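Local structure of mannosephosphate isomerase, putative (Archaeoglobus fulgidus, 1ZX5) at residues L232-V237 with K292-Y297; G239-K244 with F284-E289; E256-L261 with D268-Y273. The protein probably catalyses the zinc-dependent interconversion of D-mannose 6-phosphate and D-fructose 6-phosphate, as a type 1 mannose-6-phosphate isomerase. All coordinates share one frame; numbering follows the deposited sequence.

Interaction 1. Residues L232-V237 with K292-Y297; sequences LEVVDV and KIVRIY. With ACY (acetic acid), chain E.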
ATOM      1  N   LEU A 232       9.256  -2.882   0.206  1.00 25.93           N
ATOM      2  CA  LEU A 232       8.821  -3.394   1.492  1.00 25.89           C
ATOM      3  C   LEU A 232       9.515  -4.739   1.706  1.00 25.80           C
ATOM      4  O   LEU A 232       9.783  -5.463   0.742  1.00 24.93           O
ATOM      5  CB  LEU A 232       7.290  -3.549   1.525  1.00 25.63           C
ATOM      6  CG  LEU A 232       6.630  -4.585   0.599  1.00 25.87           C
ATOM      7  CD1 LEU A 232       6.614  -5.981   1.240  1.00 25.51           C
ATOM      8  CD2 LEU A 232       5.199  -4.152   0.256  1.00 24.77           C
ATOM      9  N   GLU A 233       9.818  -5.055   2.961  1.00 26.12           N
ATOM     10  CA  GLU A 233      10.365  -6.369   3.324  1.00 27.43           C
ATOM     11  C   GLU A 233       9.812  -6.775   4.668  1.00 26.54           C
ATOM     12  O   GLU A 233       9.596  -5.929   5.534  1.00 26.57           O
ATOM     13  CB  GLU A 233      11.898  -6.355   3.384  1.00 27.15           C
ATOM     14  CG  GLU A 233      12.472  -5.306   4.350  1.00 29.69           C
ATOM     15  CD  GLU A 233      13.978  -5.383   4.503  1.00 30.65           C
ATOM     16  OE1 GLU A 233      14.608  -6.232   3.837  1.00 36.61           O
ATOM     17  OE2 GLU A 233      14.536  -4.610   5.316  1.00 34.89           O
ATOM     18  N   VAL A 234       9.581  -8.072   4.832  1.00 26.29           N
ATOM     19  CA  VAL A 234       9.151  -8.632   6.096  1.00 25.83           C
ATOM     20  C   VAL A 234      10.400  -9.053   6.885  1.00 25.80           C
ATOM     21  O   VAL A 234      11.202  -9.840   6.398  1.00 25.74           O
ATOM     22  CB  VAL A 234       8.189  -9.837   5.878  1.00 26.02           C
ATOM     23  CG1 VAL A 234       7.765 -10.465   7.223  1.00 25.07           C
ATOM     24  CG2 VAL A 234       6.955  -9.399   5.066  1.00 25.43           C
ATOM     25  N   VAL A 235      10.574  -8.497   8.081  1.00 25.21           N
ATOM     26  CA  VAL A 235      11.669  -8.882   8.968  1.00 24.64           C
ATOM     27  C   VAL A 235      11.129  -9.833  10.039  1.00 25.13           C
ATOM     28  O   VAL A 235      10.194  -9.479  10.764  1.00 24.84           O
ATOM     29  CB  VAL A 235      12.317  -7.638   9.633  1.00 24.68           C
ATOM     30  CG1 VAL A 235      13.587  -8.029  10.449  1.00 22.98           C
ATOM     31  CG2 VAL A 235      12.638  -6.581   8.574  1.00 23.82           C
ATOM     32  N   ASP A 236      11.679 -11.048  10.099  1.00 25.11           N
ATOM     33  CA  ASP A 236      11.334 -12.015  11.150  1.00 26.06           C
ATOM     34  C   ASP A 236      12.147 -11.686  12.389  1.00 25.75           C
ATOM     35  O   ASP A 236      13.372 -11.721  12.350  1.00 25.96           O
ATOM     36  CB  ASP A 236      11.667 -13.463  10.734  1.00 26.68           C
ATOM     37  CG  ASP A 236      10.791 -13.978   9.588  1.00 29.08           C
ATOM     38  OD1 ASP A 236       9.688 -13.448   9.353  1.00 32.29           O
ATOM     39  OD2 ASP A 236      11.218 -14.941   8.917  1.00 33.06           O
ATOM     40  N   VAL A 237      11.476 -11.378  13.490  1.00 25.16           N
ATOM     41  CA  VAL A 237      12.184 -11.017  14.708  1.00 24.78           C
ATOM     42  C   VAL A 237      11.954 -12.066  15.812  1.00 25.37           C
ATOM     43  O   VAL A 237      10.809 -12.359  16.181  1.00 25.48           O
ATOM     44  CB  VAL A 237      11.754  -9.618  15.198  1.00 24.71           C
ATOM     45  CG1 VAL A 237      12.489  -9.237  16.488  1.00 23.86           C
ATOM     46  CG2 VAL A 237      11.960  -8.578  14.106  1.00 22.83           C
ATOM     47  N   LYS A 292       6.716 -10.588  13.244  1.00 24.27           N
ATOM     48  CA  LYS A 292       7.005 -10.194  11.869  1.00 24.34           C
ATOM     49  C   LYS A 292       6.655  -8.743  11.716  1.00 24.00           C
ATOM     50  O   LYS A 292       5.522  -8.335  11.988  1.00 24.05           O
ATOM     51  CB  LYS A 292       6.230 -11.049  10.855  1.00 24.21           C
ATOM     52  CG  LYS A 292       6.597 -12.522  10.952  1.00 24.55           C
ATOM     53  CD  LYS A 292       5.983 -13.327   9.848  1.00 28.42           C
ATOM     54  CE  LYS A 292       6.022 -14.809  10.188  1.00 28.90           C
ATOM     55  NZ  LYS A 292       7.391 -15.345  10.042  1.00 31.19           N
ATOM     56  N   ILE A 293       7.645  -7.955  11.322  1.00 23.89           N
ATOM     57  CA  ILE A 293       7.449  -6.525  11.165  1.00 23.71           C
ATOM     58  C   ILE A 293       7.788  -6.193   9.707  1.00 23.77           C
ATOM     59  O   ILE A 293       8.768  -6.692   9.164  1.00 23.27           O
ATOM     60  CB  ILE A 293       8.285  -5.719  12.233  1.00 24.23           C
ATOM     61  CG1 ILE A 293       7.868  -4.235  12.281  1.00 23.79           C
ATOM     62  CG2 ILE A 293       9.815  -5.910  12.041  1.00 23.08           C
ATOM     63  CD1 ILE A 293       8.345  -3.509  13.548  1.00 23.42           C
ATOM     64  N   VAL A 294       6.948  -5.384   9.073  1.00 23.27           N
ATOM     65  CA  VAL A 294       7.160  -5.001   7.696  1.00 23.16           C
ATOM     66  C   VAL A 294       7.877  -3.662   7.675  1.00 23.72           C
ATOM     67  O   VAL A 294       7.416  -2.695   8.297  1.00 24.12           O
ATOM     68  CB  VAL A 294       5.812  -4.890   6.917  1.00 23.34           C
ATOM     69  CG1 VAL A 294       6.070  -4.586   5.425  1.00 22.11           C
ATOM     70  CG2 VAL A 294       4.970  -6.176   7.095  1.00 21.77           C
ATOM     71  N   ARG A 295       8.999  -3.598   6.966  1.00 23.54           N
ATOM     72  CA  ARG A 295       9.695  -2.336   6.767  1.00 23.50           C
ATOM     73  C   ARG A 295       9.399  -1.806   5.360  1.00 23.60           C
ATOM     74  O   ARG A 295       9.686  -2.469   4.370  1.00 23.31           O
ATOM     75  CB  ARG A 295      11.200  -2.513   6.962  1.00 23.23           C
ATOM     76  CG  ARG A 295      11.952  -1.203   7.013  1.00 24.58           C
ATOM     77  CD  ARG A 295      13.457  -1.397   7.181  1.00 25.88           C
ATOM     78  NE  ARG A 295      14.092  -1.967   5.999  1.00 25.66           N
ATOM     79  CZ  ARG A 295      14.744  -1.277   5.067  1.00 26.55           C
ATOM     80  NH1 ARG A 295      15.289  -1.926   4.038  1.00 25.52           N
ATOM     81  NH2 ARG A 295      14.879   0.045   5.155  1.00 25.64           N
ATOM     82  N   ILE A 296       8.829  -0.609   5.294  1.00 23.40           N
ATOM     83  CA  ILE A 296       8.518   0.052   4.041  1.00 23.85           C
ATOM     84  C   ILE A 296       9.540   1.176   3.884  1.00 24.63           C
ATOM     85  O   ILE A 296       9.780   1.934   4.809  1.00 24.96           O
ATOM     86  CB  ILE A 296       7.039   0.587   4.037  1.00 23.87           C
ATOM     87  CG1 ILE A 296       6.064  -0.560   4.333  1.00 23.00           C
ATOM     88  CG2 ILE A 296       6.700   1.306   2.713  1.00 22.72           C
ATOM     89  CD1 ILE A 296       4.659  -0.114   4.809  1.00 24.09           C
ATOM     90  N   TYR A 297      10.169   1.267   2.726  1.00 25.32           N
ATOM     91  CA  TYR A 297      11.267   2.210   2.558  1.00 26.37           C
ATOM     92  C   TYR A 297      11.210   2.863   1.185  1.00 26.83           C
ATOM     93  O   TYR A 297      10.658   2.304   0.235  1.00 26.54           O
ATOM     94  CB  TYR A 297      12.631   1.507   2.763  1.00 26.48           C
ATOM     95  CG  TYR A 297      12.794   0.279   1.907  1.00 27.45           C
ATOM     96  CD1 TYR A 297      13.338   0.373   0.620  1.00 27.23           C
ATOM     97  CD2 TYR A 297      12.378  -0.977   2.364  1.00 27.88           C
ATOM     98  CE1 TYR A 297      13.478  -0.736  -0.186  1.00 28.04           C
ATOM     99  CE2 TYR A 297      12.521  -2.109   1.565  1.00 28.23           C
ATOM    100  CZ  TYR A 297      13.066  -1.979   0.288  1.00 29.72           C
ATOM    101  OH  TYR A 297      13.217  -3.088  -0.527  1.00 29.48           O
TER
HETATM  102  C   ACY E 502       8.033 -14.359   6.221  1.00 39.78           C
HETATM  103  O   ACY E 502       7.290 -15.086   6.915  1.00 40.05           O
HETATM  104  OXT ACY E 502       9.005 -13.712   6.674  1.00 39.97           O
HETATM  105  CH3 ACY E 502       7.747 -14.277   4.760  1.00 39.24           C
HETATM  106  O   HOH W   1      12.204  -5.343  -0.430  1.00 36.36           O
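Glu-233 and Arg-295 meet as a salt bridge between antiparallel strands. The carboxylate and guanidinium planes are turned 69° from each other. OE2 of Glu-233 takes both bonds: NE of Arg-295 lies 2.8 Å from it and NH1 of Arg-295 3.1 Å. Both nitrogens approach from the same face of the carboxylate, while OE2 stays close to the guanidinium plane. The arginine chain runs out extended and bends at chi3 (69°), which turns NE toward the glutamate. CD2 of Tyr-297 lies over one guanidinium face, toward its rim.

On the other face of the sheet, Asp-236 and Lys-292 lie side by side and point the same way. NZ of Lys-292 reaches OD1 of Asp-236 at 3.1 Å, from above the carboxylate plane. The same NZ also bonds to an acetic acid, probably from the crystallisation liquor. Val-234 and Val-294 share this face, with their CG2 atoms 4.3 Å apart. A water links Leu-232 O to Tyr-297 OH, which also bonds to Glu-226.

Strand 250-256 flanks 292-297 on its far side. Leu-232 and Val-294 pack on strands 119-123 and 181-188, and Ile-296 on 181-188, so this cupin-domain sheet rests against the other large sheet of the chain.

Interaction 2. Residues G239-K244 with F284-E289; sequences GTAEIK and FTVESE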
ATOM      1  N   GLY A 239      13.660 -12.282  19.478  1.00 25.63           N
ATOM      2  CA  GLY A 239      14.611 -11.573  20.331  1.00 24.64           C
ATOM      3  C   GLY A 239      14.764 -10.146  19.824  1.00 24.48           C
ATOM      4  O   GLY A 239      13.778  -9.498  19.478  1.00 24.25           O
ATOM      5  N   THR A 240      16.003  -9.676  19.739  1.00 24.34           N
ATOM      6  CA  THR A 240      16.294  -8.293  19.368  1.00 24.29           C
ATOM      7  C   THR A 240      16.936  -8.222  17.989  1.00 24.49           C
ATOM      8  O   THR A 240      17.897  -8.935  17.718  1.00 24.82           O
ATOM      9  CB  THR A 240      17.192  -7.587  20.421  1.00 24.01           C
ATOM     10  OG1 THR A 240      16.565  -7.681  21.705  1.00 23.94           O
ATOM     11  CG2 THR A 240      17.415  -6.090  20.077  1.00 22.26           C
ATOM     12  N   ALA A 241      16.395  -7.372  17.121  1.00 23.80           N
ATOM     13  CA  ALA A 241      16.983  -7.171  15.808  1.00 23.97           C
ATOM     14  C   ALA A 241      17.257  -5.696  15.599  1.00 24.29           C
ATOM     15  O   ALA A 241      16.432  -4.842  15.935  1.00 24.12           O
ATOM     16  CB  ALA A 241      16.064  -7.697  14.706  1.00 23.66           C
ATOM     17  N   GLU A 242      18.422  -5.406  15.035  1.00 24.76           N
ATOM     18  CA  GLU A 242      18.765  -4.056  14.648  1.00 25.63           C
ATOM     19  C   GLU A 242      18.262  -3.778  13.236  1.00 25.56           C
ATOM     20  O   GLU A 242      18.427  -4.594  12.333  1.00 25.60           O
ATOM     21  CB  GLU A 242      20.273  -3.839  14.737  1.00 25.36           C
ATOM     22  CG  GLU A 242      20.689  -2.436  14.320  1.00 28.47           C
ATOM     23  CD  GLU A 242      22.130  -2.123  14.626  1.00 32.90           C
ATOM     24  OE1 GLU A 242      23.028  -2.925  14.281  1.00 35.50           O
ATOM     25  OE2 GLU A 242      22.372  -1.063  15.215  1.00 35.22           O
ATOM     26  N   ILE A 243      17.665  -2.612  13.045  1.00 26.04           N
ATOM     27  CA  ILE A 243      17.127  -2.245  11.746  1.00 26.69           C
ATOM     28  C   ILE A 243      17.725  -0.917  11.290  1.00 26.73           C
ATOM     29  O   ILE A 243      17.804   0.029  12.072  1.00 26.67           O
ATOM     30  CB  ILE A 243      15.566  -2.198  11.797  1.00 26.99           C
ATOM     31  CG1 ILE A 243      15.015  -3.603  12.087  1.00 26.59           C
ATOM     32  CG2 ILE A 243      14.971  -1.616  10.489  1.00 26.22           C
ATOM     33  CD1 ILE A 243      13.517  -3.698  11.997  1.00 29.02           C
ATOM     34  N   LYS A 244      18.161  -0.863  10.030  1.00 27.18           N
ATOM     35  CA  LYS A 244      18.710   0.360   9.423  1.00 27.62           C
ATOM     36  C   LYS A 244      17.675   0.994   8.516  1.00 27.30           C
ATOM     37  O   LYS A 244      17.057   0.297   7.710  1.00 28.12           O
ATOM     38  CB  LYS A 244      19.956   0.049   8.574  1.00 27.70           C
ATOM     39  CG  LYS A 244      20.979  -0.846   9.225  1.00 30.10           C
ATOM     40  CD  LYS A 244      21.722  -0.106  10.294  1.00 33.69           C
ATOM     41  CE  LYS A 244      23.067  -0.741  10.568  1.00 36.56           C
ATOM     42  NZ  LYS A 244      23.870   0.152  11.462  1.00 39.85           N
ATOM     43  N   PHE A 284      17.884   1.528  14.757  1.00 25.08           N
ATOM     44  CA  PHE A 284      17.175   1.317  16.003  1.00 24.34           C
ATOM     45  C   PHE A 284      17.026  -0.189  16.175  1.00 23.89           C
ATOM     46  O   PHE A 284      17.278  -0.959  15.235  1.00 23.40           O
ATOM     47  CB  PHE A 284      15.797   2.002  15.940  1.00 24.04           C
ATOM     48  CG  PHE A 284      14.946   1.562  14.768  1.00 23.59           C
ATOM     49  CD1 PHE A 284      14.031   0.524  14.908  1.00 24.25           C
ATOM     50  CD2 PHE A 284      15.060   2.187  13.526  1.00 23.61           C
ATOM     51  CE1 PHE A 284      13.231   0.121  13.834  1.00 24.13           C
ATOM     52  CE2 PHE A 284      14.286   1.774  12.444  1.00 24.62           C
ATOM     53  CZ  PHE A 284      13.361   0.741  12.603  1.00 24.55           C
ATOM     54  N   THR A 285      16.614  -0.616  17.362  1.00 23.46           N
ATOM     55  CA  THR A 285      16.285  -2.024  17.547  1.00 23.80           C
ATOM     56  C   THR A 285      14.788  -2.254  17.728  1.00 24.20           C
ATOM     57  O   THR A 285      14.056  -1.376  18.197  1.00 24.21           O
ATOM     58  CB  THR A 285      17.064  -2.670  18.714  1.00 23.74           C
ATOM     59  OG1 THR A 285      16.661  -2.072  19.955  1.00 24.19           O
ATOM     60  CG2 THR A 285      18.566  -2.523  18.517  1.00 22.26           C
ATOM     61  N   VAL A 286      14.348  -3.440  17.313  1.00 24.76           N
ATOM     62  CA  VAL A 286      13.002  -3.935  17.583  1.00 24.89           C
ATOM     63  C   VAL A 286      13.147  -5.246  18.365  1.00 24.85           C
ATOM     64  O   VAL A 286      14.076  -6.024  18.121  1.00 24.39           O
ATOM     65  CB  VAL A 286      12.151  -4.106  16.289  1.00 25.11           C
ATOM     66  CG1 VAL A 286      12.129  -2.803  15.520  1.00 26.27           C
ATOM     67  CG2 VAL A 286      12.709  -5.195  15.388  1.00 25.51           C
ATOM     68  N   GLU A 287      12.257  -5.468  19.333  1.00 24.57           N
ATOM     69  CA  GLU A 287      12.341  -6.662  20.151  1.00 24.18           C
ATOM     70  C   GLU A 287      10.997  -7.355  20.273  1.00 24.69           C
ATOM     71  O   GLU A 287       9.995  -6.743  20.647  1.00 24.41           O
ATOM     72  CB  GLU A 287      12.898  -6.337  21.541  1.00 23.97           C
ATOM     73  CG  GLU A 287      13.215  -7.571  22.349  1.00 22.63           C
ATOM     74  CD  GLU A 287      13.311  -7.293  23.835  1.00 25.84           C
ATOM     75  OE1 GLU A 287      12.986  -6.166  24.254  1.00 28.12           O
ATOM     76  OE2 GLU A 287      13.731  -8.200  24.588  1.00 26.93           O
ATOM     77  N   SER A 288      11.000  -8.657  20.006  1.00 25.14           N
ATOM     78  CA  SER A 288       9.783  -9.449  20.020  1.00 25.91           C
ATOM     79  C   SER A 288      10.113 -10.896  20.355  1.00 26.48           C
ATOM     80  O   SER A 288      11.151 -11.419  19.933  1.00 26.63           O
ATOM     81  CB  SER A 288       9.108  -9.368  18.645  1.00 26.19           C
ATOM     82  OG  SER A 288       7.863 -10.030  18.644  1.00 27.18           O
ATOM     83  N   GLU A 289       9.239 -11.542  21.124  1.00 27.23           N
ATOM     84  CA  GLU A 289       9.365 -12.988  21.401  1.00 27.86           C
ATOM     85  C   GLU A 289       9.489 -13.787  20.082  1.00 27.35           C
ATOM     86  O   GLU A 289      10.387 -14.615  19.919  1.00 27.18           O
ATOM     87  CB  GLU A 289       8.120 -13.448  22.160  1.00 28.09           C
ATOM     88  CG  GLU A 289       8.229 -14.805  22.826  1.00 29.31           C
ATOM     89  CD  GLU A 289       6.998 -15.139  23.635  1.00 29.11           C
ATOM     90  OE1 GLU A 289       7.120 -15.829  24.668  1.00 30.90           O
ATOM     91  OE2 GLU A 289       5.901 -14.681  23.248  1.00 32.33           O
TER
HETATM   92  O   HOH W   2      16.309  -9.815  23.276  1.00 45.47           O
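Ile-243 lies against the ring of Phe-284 in an antiparallel strand pair of the cupin domain. Strand 240-244 is one of the two edge strands of its four-stranded sheet. Ile-243 sends its branches to two partners. CB sits over one face of the Phe-284 ring, 4.1 Å from the centroid, in a CH-pi contact displaced toward the rim. CG2 comes down at CZ of Phe-284, 3.6 Å away. CG1 goes the other way, anti to the carbonyl carbon (chi1 -64°), and carries CD1 toward Val-286. There CD1 ends 3.8 Å from CG2 of Val-286, the two side chains crossing at about a right angle. The ring of Phe-284 also meets Phe-7 edge-to-face. With an alanine at Phe-284 the ring face is gone, which is likely to open a gap beside CB and CG2 of Ile-243 and leave Phe-7 without its aromatic partner.

Six backbone hydrogen bonds join the strands at the pairs Gly-239 with Ser-288, Ala-241 with Val-286 and Ile-243 with Phe-284. Gly-239 has a positive phi (94°), a backbone shape in which any side chain would collide with the carbonyl oxygen of the residue before it. On the opposite face, CG2 of Thr-240 lies 3.7 Å from CB of Thr-285. Glu-287 is paired with Arg-262 on the next strand. A water 2.7 Å from OG1 of Thr-240 also makes a weak bond to OE2 of Glu-287.

Interaction 3. Residues E256-L261 with D268-Y273; sequences EGYFIL and DLHRGY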
ATOM      1  N   GLU A 256       2.658  -9.401  12.845  1.00 27.06           N
ATOM      2  CA  GLU A 256       2.453 -10.413  13.888  1.00 28.74           C
ATOM      3  C   GLU A 256       3.329 -10.080  15.076  1.00 27.74           C
ATOM      4  O   GLU A 256       4.510  -9.786  14.911  1.00 27.51           O
ATOM      5  CB  GLU A 256       2.854 -11.827  13.406  1.00 28.52           C
ATOM      6  CG  GLU A 256       1.934 -12.430  12.351  1.00 31.54           C
ATOM      7  CD  GLU A 256       2.494 -13.710  11.728  1.00 32.07           C
ATOM      8  OE1 GLU A 256       3.210 -14.471  12.428  1.00 37.56           O
ATOM      9  OE2 GLU A 256       2.213 -13.953  10.532  1.00 35.65           O
ATOM     10  N   GLY A 257       2.748 -10.140  16.271  1.00 27.51           N
ATOM     11  CA  GLY A 257       3.507 -10.057  17.506  1.00 26.79           C
ATOM     12  C   GLY A 257       3.490  -8.670  18.106  1.00 26.33           C
ATOM     13  O   GLY A 257       2.912  -7.742  17.545  1.00 26.93           O
ATOM     14  N   TYR A 258       4.149  -8.537  19.249  1.00 25.40           N
ATOM     15  CA  TYR A 258       4.257  -7.279  19.967  1.00 24.32           C
ATOM     16  C   TYR A 258       5.728  -6.863  19.961  1.00 23.43           C
ATOM     17  O   TYR A 258       6.594  -7.696  20.178  1.00 23.55           O
ATOM     18  CB  TYR A 258       3.769  -7.493  21.403  1.00 24.29           C
ATOM     19  CG  TYR A 258       4.073  -6.337  22.335  1.00 24.41           C
ATOM     20  CD1 TYR A 258       3.386  -5.130  22.211  1.00 22.82           C
ATOM     21  CD2 TYR A 258       5.054  -6.448  23.323  1.00 23.40           C
ATOM     22  CE1 TYR A 258       3.656  -4.060  23.043  1.00 23.61           C
ATOM     23  CE2 TYR A 258       5.330  -5.374  24.174  1.00 25.09           C
ATOM     24  CZ  TYR A 258       4.618  -4.188  24.028  1.00 24.91           C
ATOM     25  OH  TYR A 258       4.871  -3.114  24.851  1.00 26.38           O
ATOM     26  N   PHE A 259       5.999  -5.585  19.722  1.00 23.15           N
ATOM     27  CA  PHE A 259       7.377  -5.076  19.550  1.00 23.37           C
ATOM     28  C   PHE A 259       7.712  -3.949  20.505  1.00 23.04           C
ATOM     29  O   PHE A 259       6.931  -3.026  20.647  1.00 22.90           O
ATOM     30  CB  PHE A 259       7.592  -4.558  18.109  1.00 23.13           C
ATOM     31  CG  PHE A 259       7.477  -5.630  17.076  1.00 24.58           C
ATOM     32  CD1 PHE A 259       8.605  -6.357  16.680  1.00 22.60           C
ATOM     33  CD2 PHE A 259       6.236  -5.947  16.528  1.00 24.07           C
ATOM     34  CE1 PHE A 259       8.503  -7.374  15.751  1.00 22.30           C
ATOM     35  CE2 PHE A 259       6.129  -6.972  15.593  1.00 25.97           C
ATOM     36  CZ  PHE A 259       7.264  -7.686  15.209  1.00 23.47           C
ATOM     37  N   ILE A 260       8.885  -4.019  21.124  1.00 23.40           N
ATOM     38  CA  ILE A 260       9.470  -2.864  21.816  1.00 23.73           C
ATOM     39  C   ILE A 260      10.494  -2.236  20.865  1.00 24.03           C
ATOM     40  O   ILE A 260      11.313  -2.940  20.278  1.00 24.00           O
ATOM     41  CB  ILE A 260      10.089  -3.262  23.190  1.00 24.05           C
ATOM     42  CG1 ILE A 260       8.973  -3.801  24.109  1.00 23.98           C
ATOM     43  CG2 ILE A 260      10.831  -2.072  23.839  1.00 21.67           C
ATOM     44  CD1 ILE A 260       9.475  -4.528  25.335  1.00 26.66           C
ATOM     45  N   LEU A 261      10.397  -0.922  20.678  1.00 24.13           N
ATOM     46  CA  LEU A 261      11.229  -0.196  19.727  1.00 24.50           C
ATOM     47  C   LEU A 261      12.187   0.678  20.518  1.00 24.76           C
ATOM     48  O   LEU A 261      11.771   1.373  21.449  1.00 25.46           O
ATOM     49  CB  LEU A 261      10.365   0.670  18.782  1.00 24.70           C
ATOM     50  CG  LEU A 261       9.136   0.066  18.061  1.00 25.30           C
ATOM     51  CD1 LEU A 261       8.371   1.108  17.217  1.00 24.28           C
ATOM     52  CD2 LEU A 261       9.521  -1.129  17.203  1.00 23.22           C
ATOM     53  N   ASP A 268       6.615   1.334  21.737  1.00 25.08           N
ATOM     54  CA  ASP A 268       6.232  -0.019  21.358  1.00 25.63           C
ATOM     55  C   ASP A 268       5.253  -0.017  20.194  1.00 24.99           C
ATOM     56  O   ASP A 268       4.756   1.035  19.793  1.00 24.38           O
ATOM     57  CB  ASP A 268       5.742  -0.840  22.564  1.00 26.44           C
ATOM     58  CG  ASP A 268       4.432  -0.323  23.159  1.00 29.99           C
ATOM     59  OD1 ASP A 268       3.873   0.677  22.684  1.00 32.61           O
ATOM     60  OD2 ASP A 268       3.956  -0.947  24.131  1.00 36.59           O
ATOM     61  N   LEU A 269       5.006  -1.192  19.629  1.00 24.56           N
ATOM     62  CA  LEU A 269       4.129  -1.302  18.477  1.00 23.91           C
ATOM     63  C   LEU A 269       3.325  -2.601  18.555  1.00 23.71           C
ATOM     64  O   LEU A 269       3.894  -3.696  18.628  1.00 23.61           O
ATOM     65  CB  LEU A 269       4.951  -1.228  17.177  1.00 23.46           C
ATOM     66  CG  LEU A 269       4.183  -1.105  15.852  1.00 24.35           C
ATOM     67  CD1 LEU A 269       3.403   0.196  15.784  1.00 21.34           C
ATOM     68  CD2 LEU A 269       5.149  -1.228  14.678  1.00 23.73           C
ATOM     69  N   HIS A 270       2.002  -2.469  18.540  1.00 23.68           N
ATOM     70  CA  HIS A 270       1.104  -3.622  18.570  1.00 23.50           C
ATOM     71  C   HIS A 270       0.775  -4.072  17.168  1.00 23.88           C
ATOM     72  O   HIS A 270       0.794  -3.260  16.234  1.00 23.31           O
ATOM     73  CB  HIS A 270      -0.198  -3.259  19.302  1.00 23.47           C
ATOM     74  CG  HIS A 270      -0.013  -3.007  20.758  1.00 22.15           C
ATOM     75  ND1 HIS A 270      -0.299  -3.954  21.717  1.00 22.65           N
ATOM     76  CD2 HIS A 270       0.440  -1.918  21.424  1.00 22.26           C
ATOM     77  CE1 HIS A 270      -0.022  -3.463  22.914  1.00 21.61           C
ATOM     78  NE2 HIS A 270       0.420  -2.227  22.764  1.00 22.26           N
ATOM     79  N   ARG A 271       0.504  -5.375  17.030  1.00 24.77           N
ATOM     80  CA  ARG A 271      -0.014  -5.970  15.799  0.50 25.43           C
ATOM     81  C   ARG A 271      -1.157  -5.102  15.238  1.00 25.02           C
ATOM     82  O   ARG A 271      -2.080  -4.756  15.972  1.00 25.22           O
ATOM     83  CB  ARG A 271      -0.497  -7.407  16.085  0.50 25.18           C
ATOM     84  CG  ARG A 271      -1.497  -8.014  15.063  0.50 26.09           C
ATOM     85  CD  ARG A 271      -2.061  -9.352  15.581  0.50 27.74           C
ATOM     86  NE  ARG A 271      -3.393  -9.683  15.052  0.50 31.76           N
ATOM     87  CZ  ARG A 271      -4.536  -9.202  15.545  0.50 34.25           C
ATOM     88  NH1 ARG A 271      -5.697  -9.559  15.003  0.50 35.86           N
ATOM     89  NH2 ARG A 271      -4.530  -8.353  16.574  0.50 33.54           N
ATOM     90  N   GLY A 272      -1.105  -4.764  13.956  1.00 24.48           N
ATOM     91  CA  GLY A 272      -2.176  -3.985  13.337  1.00 24.11           C
ATOM     92  C   GLY A 272      -1.907  -2.494  13.246  1.00 24.21           C
ATOM     93  O   GLY A 272      -2.717  -1.738  12.673  1.00 24.29           O
ATOM     94  N   TYR A 273      -0.761  -2.074  13.782  1.00 24.22           N
ATOM     95  CA  TYR A 273      -0.403  -0.662  13.844  1.00 24.38           C
ATOM     96  C   TYR A 273       0.929  -0.389  13.166  1.00 24.82           C
ATOM     97  O   TYR A 273       1.770  -1.286  13.029  1.00 24.22           O
ATOM     98  CB  TYR A 273      -0.402  -0.162  15.298  1.00 24.22           C
ATOM     99  CG  TYR A 273      -1.799  -0.092  15.884  1.00 24.73           C
ATOM    100  CD1 TYR A 273      -2.565   1.067  15.775  1.00 25.05           C
ATOM    101  CD2 TYR A 273      -2.367  -1.206  16.516  1.00 24.62           C
ATOM    102  CE1 TYR A 273      -3.872   1.124  16.297  1.00 24.69           C
ATOM    103  CE2 TYR A 273      -3.655  -1.164  17.039  1.00 24.61           C
ATOM    104  CZ  TYR A 273      -4.396   0.004  16.925  1.00 25.34           C
ATOM    105  OH  TYR A 273      -5.664   0.038  17.447  1.00 27.21           O
TER
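The ring of Tyr-258 turns its edge to the face of His-270. The centroids are 5.0 Å apart and the planes stand at 55°, an inclined edge-to-face pair. CE1 of Tyr-258 lies over one face of the imidazole, toward its rim, 3.7 Å from CE1 of His-270. The two side chains run alongside each other in the same direction. At the edge of the tyrosine ring, and in its plane, sits OD2 of Asp-268. The phenol OH donates to this oxygen in a very short hydrogen bond, its exact length doubtful, with 2.5 Å between Tyr-258 OH and Asp-268 OD2. Ring and carboxylate are almost perpendicular, at 82°. The carboxylate meets Tyr-258 at its hydroxyl end, and the imidazole lies against the CD1-CE1 side. Tyr-258 CG is anti to the backbone N (chi1 169°), which lays the ring across the neighbouring strand. The ring of Phe-259 has the carbonyl oxygen of Leu-269 at its edge.

Two backbone bonds close the pair Phe-259 with Leu-269: N of Phe-259 to O of Leu-269 at 3.0 Å, and N of Leu-269 to O of Phe-259 at 2.8 Å. On the face that carries Phe-259 and Leu-269, CD1 of Leu-261 packs on CB of Leu-269 at 4.1 Å. Phe-259 and Leu-269 both touch Ile-293 and Ala-254 across the domain interior. His-270 to Tyr-273 form a type II beta turn, with Gly-272 at positive phi. The paired residues belong to a beta hairpin, strands 259-262 and 266-269, whose second strand edges the four-stranded sheet of the cupin domain.

Overall arrangement
All three interactions lie in the C-terminal cupin domain, with centres 11 to 12 Å apart. Along the chain they are nested: interaction 3 lies inside the loop closed by interaction 2, and interaction 2 inside that closed by interaction 1. Interaction 1 belongs to the five-stranded sheet. Interactions 2 and 3 share the four-stranded sheet, where strands 283-288 and 259-262 are neighbours. Strands 230-237 and 240-244 follow each other in the chain, as do 283-288 and 291-298, so each pair carries the chain from one sheet to the other. Val-237, Val-286, Phe-259 and Ile-293 pack between the sheets, consistent with the double-layered beta barrel of cupins.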